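Local coordinates for cell division control protein 45 cdc45 putative (Entamoeba histolytica, PDB 6CC2) that probably acts in DNA replication as the Cdc45 component of the replicative helicase complex, with a fold related to DHH-family phosphoesterases such as RecJ, at residues M255-M260 and N336-S341; L259-H264 and K399-N404. One frame throughout, in Å; residues are numbered along the deposited sequence.

Contact 1 (M255-M260 and N336-S341); sequences MDCQLM and NLFLPS. With EDO (1,2-ethanediol), chain K.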
loop_
_atom_site.group_PDB
_atom_site.type_symbol
_atom_site.label_atom_id
_atom_site.label_comp_id
_atom_site.label_asym_id
_atom_site.label_seq_id
_atom_site.Cartn_x
_atom_site.Cartn_y
_atom_site.Cartn_z
HETATM N N MSE A 255 10.330 -9.229 -18.699
HETATM C CA MSE A 255 8.872 -9.263 -18.923
HETATM C C MSE A 255 8.300 -10.360 -18.049
HETATM O O MSE A 255 8.892 -11.414 -17.901
HETATM C CB MSE A 255 8.554 -9.500 -20.392
HETATM C CG MSE A 255 7.053 -9.471 -20.710
HETATM SE SE MSE A 255 6.186 -7.757 -20.291
HETATM C CE MSE A 255 7.516 -6.549 -21.109
ATOM N N ASP A 256 7.140 -10.111 -17.446
ATOM C CA ASP A 256 6.607 -11.031 -16.453
ATOM C C ASP A 256 5.083 -11.038 -16.543
ATOM O O ASP A 256 4.467 -10.146 -17.122
ATOM C CB ASP A 256 7.068 -10.618 -15.057
ATOM C CG ASP A 256 7.081 -11.769 -14.072
ATOM O OD1 ASP A 256 6.894 -12.923 -14.490
ATOM O OD2 ASP A 256 7.291 -11.499 -12.867
ATOM N N CYS A 257 4.490 -12.069 -15.964
ATOM C CA CYS A 257 3.033 -12.225 -15.864
ATOM C C CYS A 257 2.617 -11.927 -14.431
ATOM O O CYS A 257 2.903 -12.704 -13.513
ATOM C CB CYS A 257 2.630 -13.637 -16.284
ATOM S SG CYS A 257 0.849 -13.887 -16.275
ATOM N N GLN A 258 1.942 -10.802 -14.227
ATOM C CA GLN A 258 1.826 -10.231 -12.881
ATOM C C GLN A 258 0.628 -10.809 -12.120
ATOM O O GLN A 258 -0.255 -10.100 -11.651
ATOM C CB GLN A 258 1.729 -8.712 -12.963
ATOM C CG GLN A 258 2.960 -8.067 -13.585
ATOM C CD GLN A 258 4.223 -8.378 -12.822
ATOM O OE1 GLN A 258 4.184 -8.880 -11.688
ATOM N NE2 GLN A 258 5.358 -8.070 -13.415
ATOM N N LEU A 259 0.614 -12.124 -12.007
ATOM C CA LEU A 259 -0.303 -12.791 -11.076
ATOM C C LEU A 259 0.340 -12.788 -9.695
ATOM O O LEU A 259 1.549 -13.015 -9.553
ATOM C CB LEU A 259 -0.598 -14.215 -11.523
ATOM C CG LEU A 259 -1.335 -14.362 -12.854
ATOM C CD1 LEU A 259 -1.481 -15.840 -13.182
ATOM C CD2 LEU A 259 -2.710 -13.688 -12.795
HETATM N N MSE A 260 -0.461 -12.492 -8.687
HETATM C CA MSE A 260 0.056 -12.273 -7.334
HETATM C C MSE A 260 0.837 -13.445 -6.785
HETATM O O MSE A 260 0.286 -14.557 -6.613
HETATM C CB MSE A 260 -1.147 -11.977 -6.372
HETATM C CG MSE A 260 -0.729 -11.923 -4.926
HETATM SE SE MSE A 260 -2.254 -11.423 -3.784
HETATM C CE MSE A 260 -3.573 -12.665 -4.341
ATOM N N ASN A 336 -2.507 -5.456 -19.547
ATOM C CA ASN A 336 -1.577 -4.945 -18.537
ATOM C C ASN A 336 -1.175 -6.009 -17.524
ATOM O O ASN A 336 -0.430 -5.710 -16.583
ATOM C CB ASN A 336 -2.167 -3.756 -17.787
ATOM C CG ASN A 336 -2.064 -2.469 -18.563
ATOM O OD1 ASN A 336 -1.264 -2.349 -19.483
ATOM N ND2 ASN A 336 -2.886 -1.496 -18.194
ATOM N N LEU A 337 -1.665 -7.238 -17.665
ATOM C CA LEU A 337 -1.138 -8.309 -16.832
ATOM C C LEU A 337 0.338 -8.550 -17.126
ATOM O O LEU A 337 1.082 -9.009 -16.254
ATOM C CB LEU A 337 -1.934 -9.580 -17.056
ATOM C CG LEU A 337 -1.514 -10.792 -16.228
ATOM C CD1 LEU A 337 -1.644 -10.523 -14.749
ATOM C CD2 LEU A 337 -2.346 -11.973 -16.646
ATOM N N PHE A 338 0.783 -8.255 -18.345
ATOM C CA PHE A 338 2.172 -8.486 -18.727
ATOM C C PHE A 338 2.913 -7.163 -18.582
ATOM O O PHE A 338 2.695 -6.226 -19.363
ATOM C CB PHE A 338 2.257 -9.047 -20.140
ATOM C CG PHE A 338 1.605 -10.387 -20.269
ATOM C CD1 PHE A 338 2.271 -11.533 -19.873
ATOM C CD2 PHE A 338 0.303 -10.497 -20.744
ATOM C CE1 PHE A 338 1.668 -12.776 -19.980
ATOM C CE2 PHE A 338 -0.300 -11.731 -20.846
ATOM C CZ PHE A 338 0.388 -12.872 -20.461
ATOM N N LEU A 339 3.759 -7.087 -17.570
ATOM C CA LEU A 339 4.565 -5.910 -17.282
ATOM C C LEU A 339 5.951 -6.380 -16.872
ATOM O O LEU A 339 6.100 -7.480 -16.332
ATOM C CB LEU A 339 3.969 -5.074 -16.139
ATOM C CG LEU A 339 2.571 -4.501 -16.363
ATOM C CD1 LEU A 339 2.083 -3.893 -15.039
ATOM C CD2 LEU A 339 2.568 -3.464 -17.440
ATOM N N PRO A 340 6.974 -5.556 -17.081
ATOM C CA PRO A 340 8.312 -5.919 -16.599
ATOM C C PRO A 340 8.346 -6.006 -15.081
ATOM O O PRO A 340 7.704 -5.226 -14.382
ATOM C CB PRO A 340 9.203 -4.780 -17.122
ATOM C CG PRO A 340 8.279 -3.612 -17.278
ATOM C CD PRO A 340 6.959 -4.235 -17.739
ATOM N N SER A 341 9.071 -6.994 -14.585
ATOM C CA SER A 341 9.369 -7.165 -13.170
ATOM C C SER A 341 10.847 -6.865 -12.927
ATOM O O SER A 341 11.705 -7.224 -13.746
ATOM C CB SER A 341 9.073 -8.591 -12.710
ATOM O OG SER A 341 7.704 -8.800 -12.463
HETATM C C1 EDO K . 5.753 -15.972 -15.145
HETATM O O1 EDO K . 6.505 -16.398 -16.287
HETATM C C2 EDO K . 6.439 -16.467 -13.876
HETATM O O2 EDO K . 7.803 -16.028 -13.859
#
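S341 sits between two side chains of the facing segment, 255-260, one from the strand and one just beyond it: its OG gives its proton to D256 OD2 and receives the amide of Q258, NE2 to OG being 2.6 Å. The carboxylate oxygen is used on its anti lone pair, the side turned from OD1, and the same OD2 forms a salt bridge with R263. Q258 gets there by folding back, bent at chi2 (-59°), which brings NE2 within bonding distance of both S341 OG and L339 O. Both amide protons are spent: S341 OG lies in the amide plane, and so does L339 O at 3.1 Å from NE2, although NE2 stands above the plane of that carbonyl. This polar cluster extends a short antiparallel pairing of strands 251-257 and 338-344, in which D256 and L339 form the hydrogen-bonded pair, its D256 N bond weak. At the strand's end Q258 centres an inverse gamma turn, and its backbone N donates to L337 O (2.8 Å). On the side of C257 and F338 the contact is apolar. C257 SG, anti to its own N (chi1 -177°), packs obliquely against the F338 ring, a sulfur-aromatic contact 4.7 Å from the centroid; it also meets L337 CD2, from the 3-10 segment, at 3.7 Å. Selenomethionine M255 starts away from strand 338-344 but bends at chi2 and chi3, bringing SE back to 3.7 Å from L339 C.

Contact 2 (L259-H264 and K399-N404); sequences LMLLRH and KCIESN. With EDO (1,2-ethanediol), chain K.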
loop_
_atom_site.group_PDB
_atom_site.type_symbol
_atom_site.label_atom_id
_atom_site.label_comp_id
_atom_site.label_asym_id
_atom_site.label_seq_id
_atom_site.Cartn_x
_atom_site.Cartn_y
_atom_site.Cartn_z
ATOM N N LEU A 259 0.614 -12.124 -12.007
ATOM C CA LEU A 259 -0.303 -12.791 -11.076
ATOM C C LEU A 259 0.340 -12.788 -9.695
ATOM O O LEU A 259 1.549 -13.015 -9.553
ATOM C CB LEU A 259 -0.598 -14.215 -11.523
ATOM C CG LEU A 259 -1.335 -14.362 -12.854
ATOM C CD1 LEU A 259 -1.481 -15.840 -13.182
ATOM C CD2 LEU A 259 -2.710 -13.688 -12.795
HETATM N N MSE A 260 -0.461 -12.492 -8.687
HETATM C CA MSE A 260 0.056 -12.273 -7.334
HETATM C C MSE A 260 0.837 -13.445 -6.785
HETATM O O MSE A 260 0.286 -14.557 -6.613
HETATM C CB MSE A 260 -1.147 -11.977 -6.372
HETATM C CG MSE A 260 -0.729 -11.923 -4.926
HETATM SE SE MSE A 260 -2.254 -11.423 -3.784
HETATM C CE MSE A 260 -3.573 -12.665 -4.341
ATOM N N LEU A 261 2.127 -13.222 -6.517
ATOM C CA LEU A 261 3.009 -14.187 -5.877
ATOM C C LEU A 261 3.069 -15.533 -6.603
ATOM O O LEU A 261 3.355 -16.552 -5.990
ATOM C CB LEU A 261 2.606 -14.397 -4.409
ATOM C CG LEU A 261 2.882 -13.195 -3.510
ATOM C CD1 LEU A 261 2.381 -13.497 -2.092
ATOM C CD2 LEU A 261 4.352 -12.855 -3.465
ATOM N N LEU A 262 2.844 -15.526 -7.920
ATOM C CA LEU A 262 2.784 -16.764 -8.691
ATOM C C LEU A 262 3.976 -17.685 -8.415
ATOM O O LEU A 262 3.799 -18.872 -8.154
ATOM C CB LEU A 262 2.698 -16.420 -10.175
ATOM C CG LEU A 262 2.674 -17.584 -11.185
ATOM C CD1 LEU A 262 1.453 -18.449 -10.953
ATOM C CD2 LEU A 262 2.728 -17.084 -12.619
ATOM N N ARG A 263 5.201 -17.171 -8.512
ATOM C CA ARG A 263 6.370 -18.014 -8.330
ATOM C C ARG A 263 6.450 -18.602 -6.933
ATOM O O ARG A 263 7.125 -19.608 -6.735
ATOM C CB ARG A 263 7.639 -17.222 -8.653
ATOM C CG ARG A 263 7.884 -17.018 -10.137
ATOM C CD ARG A 263 9.164 -16.195 -10.396
ATOM N NE ARG A 263 8.999 -14.850 -9.838
ATOM C CZ ARG A 263 8.334 -13.875 -10.444
ATOM N NH1 ARG A 263 7.803 -14.050 -11.646
ATOM N NH2 ARG A 263 8.208 -12.705 -9.842
ATOM N N HIS A 264 5.753 -18.012 -5.966
ATOM C CA HIS A 264 5.804 -18.434 -4.568
ATOM C C HIS A 264 4.498 -19.081 -4.130
ATOM O O HIS A 264 4.229 -19.231 -2.928
ATOM C CB HIS A 264 6.163 -17.215 -3.723
ATOM C CG HIS A 264 7.293 -16.446 -4.321
ATOM N ND1 HIS A 264 8.587 -16.927 -4.340
ATOM C CD2 HIS A 264 7.315 -15.283 -5.013
ATOM C CE1 HIS A 264 9.354 -16.069 -4.996
ATOM N NE2 HIS A 264 8.600 -15.084 -5.436
ATOM N N LYS A 399 2.024 -14.987 4.946
ATOM C CA LYS A 399 0.995 -14.130 5.524
ATOM C C LYS A 399 0.091 -13.565 4.432
ATOM O O LYS A 399 -1.145 -13.533 4.584
ATOM C CB LYS A 399 1.626 -12.994 6.321
ATOM C CG LYS A 399 0.617 -12.145 7.086
ATOM C CD LYS A 399 1.322 -11.044 7.919
ATOM C CE LYS A 399 0.305 -10.190 8.671
ATOM N NZ LYS A 399 0.971 -9.108 9.469
ATOM N N CYS A 400 0.689 -13.132 3.319
ATOM C CA CYS A 400 -0.090 -12.600 2.209
ATOM C C CYS A 400 -1.014 -13.664 1.630
ATOM O O CYS A 400 -2.177 -13.395 1.327
ATOM C CB CYS A 400 0.881 -12.061 1.136
ATOM S SG CYS A 400 0.089 -11.236 -0.212
ATOM N N ILE A 401 -0.491 -14.869 1.425
ATOM C CA ILE A 401 -1.284 -15.945 0.851
ATOM C C ILE A 401 -2.450 -16.300 1.767
ATOM O O ILE A 401 -3.598 -16.412 1.330
ATOM C CB ILE A 401 -0.394 -17.166 0.572
ATOM C CG1 ILE A 401 0.456 -16.905 -0.684
ATOM C CG2 ILE A 401 -1.235 -18.420 0.421
ATOM C CD1 ILE A 401 1.562 -17.926 -0.901
ATOM N N GLU A 402 -2.168 -16.484 3.053
ATOM C CA GLU A 402 -3.217 -16.842 3.994
ATOM C C GLU A 402 -4.296 -15.761 4.071
ATOM O O GLU A 402 -5.496 -16.077 4.062
ATOM C CB GLU A 402 -2.620 -17.091 5.381
ATOM C CG GLU A 402 -3.652 -17.496 6.421
ATOM C CD GLU A 402 -3.037 -17.791 7.773
ATOM O OE1 GLU A 402 -1.805 -17.648 7.911
ATOM O OE2 GLU A 402 -3.788 -18.169 8.700
ATOM N N SER A 403 -3.889 -14.491 4.156
ATOM C CA SER A 403 -4.868 -13.411 4.257
ATOM C C SER A 403 -5.751 -13.368 3.019
ATOM O O SER A 403 -6.974 -13.249 3.118
ATOM C CB SER A 403 -4.163 -12.072 4.467
ATOM O OG SER A 403 -3.459 -12.049 5.706
ATOM N N ASN A 404 -5.148 -13.441 1.835
ATOM C CA ASN A 404 -5.935 -13.364 0.618
ATOM C C ASN A 404 -6.862 -14.570 0.461
ATOM O O ASN A 404 -7.990 -14.418 -0.015
ATOM C CB ASN A 404 -5.008 -13.191 -0.587
ATOM C CG ASN A 404 -4.623 -11.736 -0.799
ATOM O OD1 ASN A 404 -5.385 -10.963 -1.381
ATOM N ND2 ASN A 404 -3.476 -11.347 -0.291
HETATM C C1 EDO K . 5.753 -15.972 -15.145
HETATM O O1 EDO K . 6.505 -16.398 -16.287
HETATM C C2 EDO K . 6.439 -16.467 -13.876
HETATM O O2 EDO K . 7.803 -16.028 -13.859
#
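L261 CD1 packs on C400 SG at 3.7 Å and, more loosely, touches I401 CG1. With SG anti to its backbone N (chi1 -174°), C400 turns its sulfur toward that leucine methyl. I401 extends CD1 to 3.6 Å from H264 O, a van der Waals approach to the loop backbone. The second kind of contact is between selenium and an amide. Selenomethionine M260, extended through chi1 and chi2 and bent only at chi3, meets N404 from the opposite direction, with SE 3.7 Å from ND2 and CE 3.8 Å from CG. Hydrogen bonding within its own helix fixes that amide: ND2 donates to C400 O at 2.9 Å, nearly straight at 165°, while N404 N reaches the same oxygen from the other face of the carbonyl. Outside the helix, N404 OD1 accepts from R275 NH2. The loop is shaped by a type II beta turn from L259 to L262, which presents M260 and L261 to the helix. Segment 259-264 lies between strand 251-257 and helix 267-273 along the chain and packs against helix 393-417, with helix 354-364 also touching M260, L261 and C400.

In the fold
Contacts 1 and 2 illustrate how one continuous piece of chain can tie several distant parts of a fold together. Their centres lie 15 Å apart, and their first segments overlap at L259 and M260. Along the chain, strand 251-257 comes first, then the loop of 259-264, next strand 338-344, and last helix 393-417. Contact 1 thus belongs to a small mixed sheet, contact 2 to the packing of a loop on a long helix. The salt bridge from D256 OD2 to R263 NH1, 2.9 Å, joins them directly, and R263 also pairs with D356 of helix 354-364. Through this overlap and these two salt bridges, the small sheet is joined to the loop and to helix 354-364 within the Cdc45 family region.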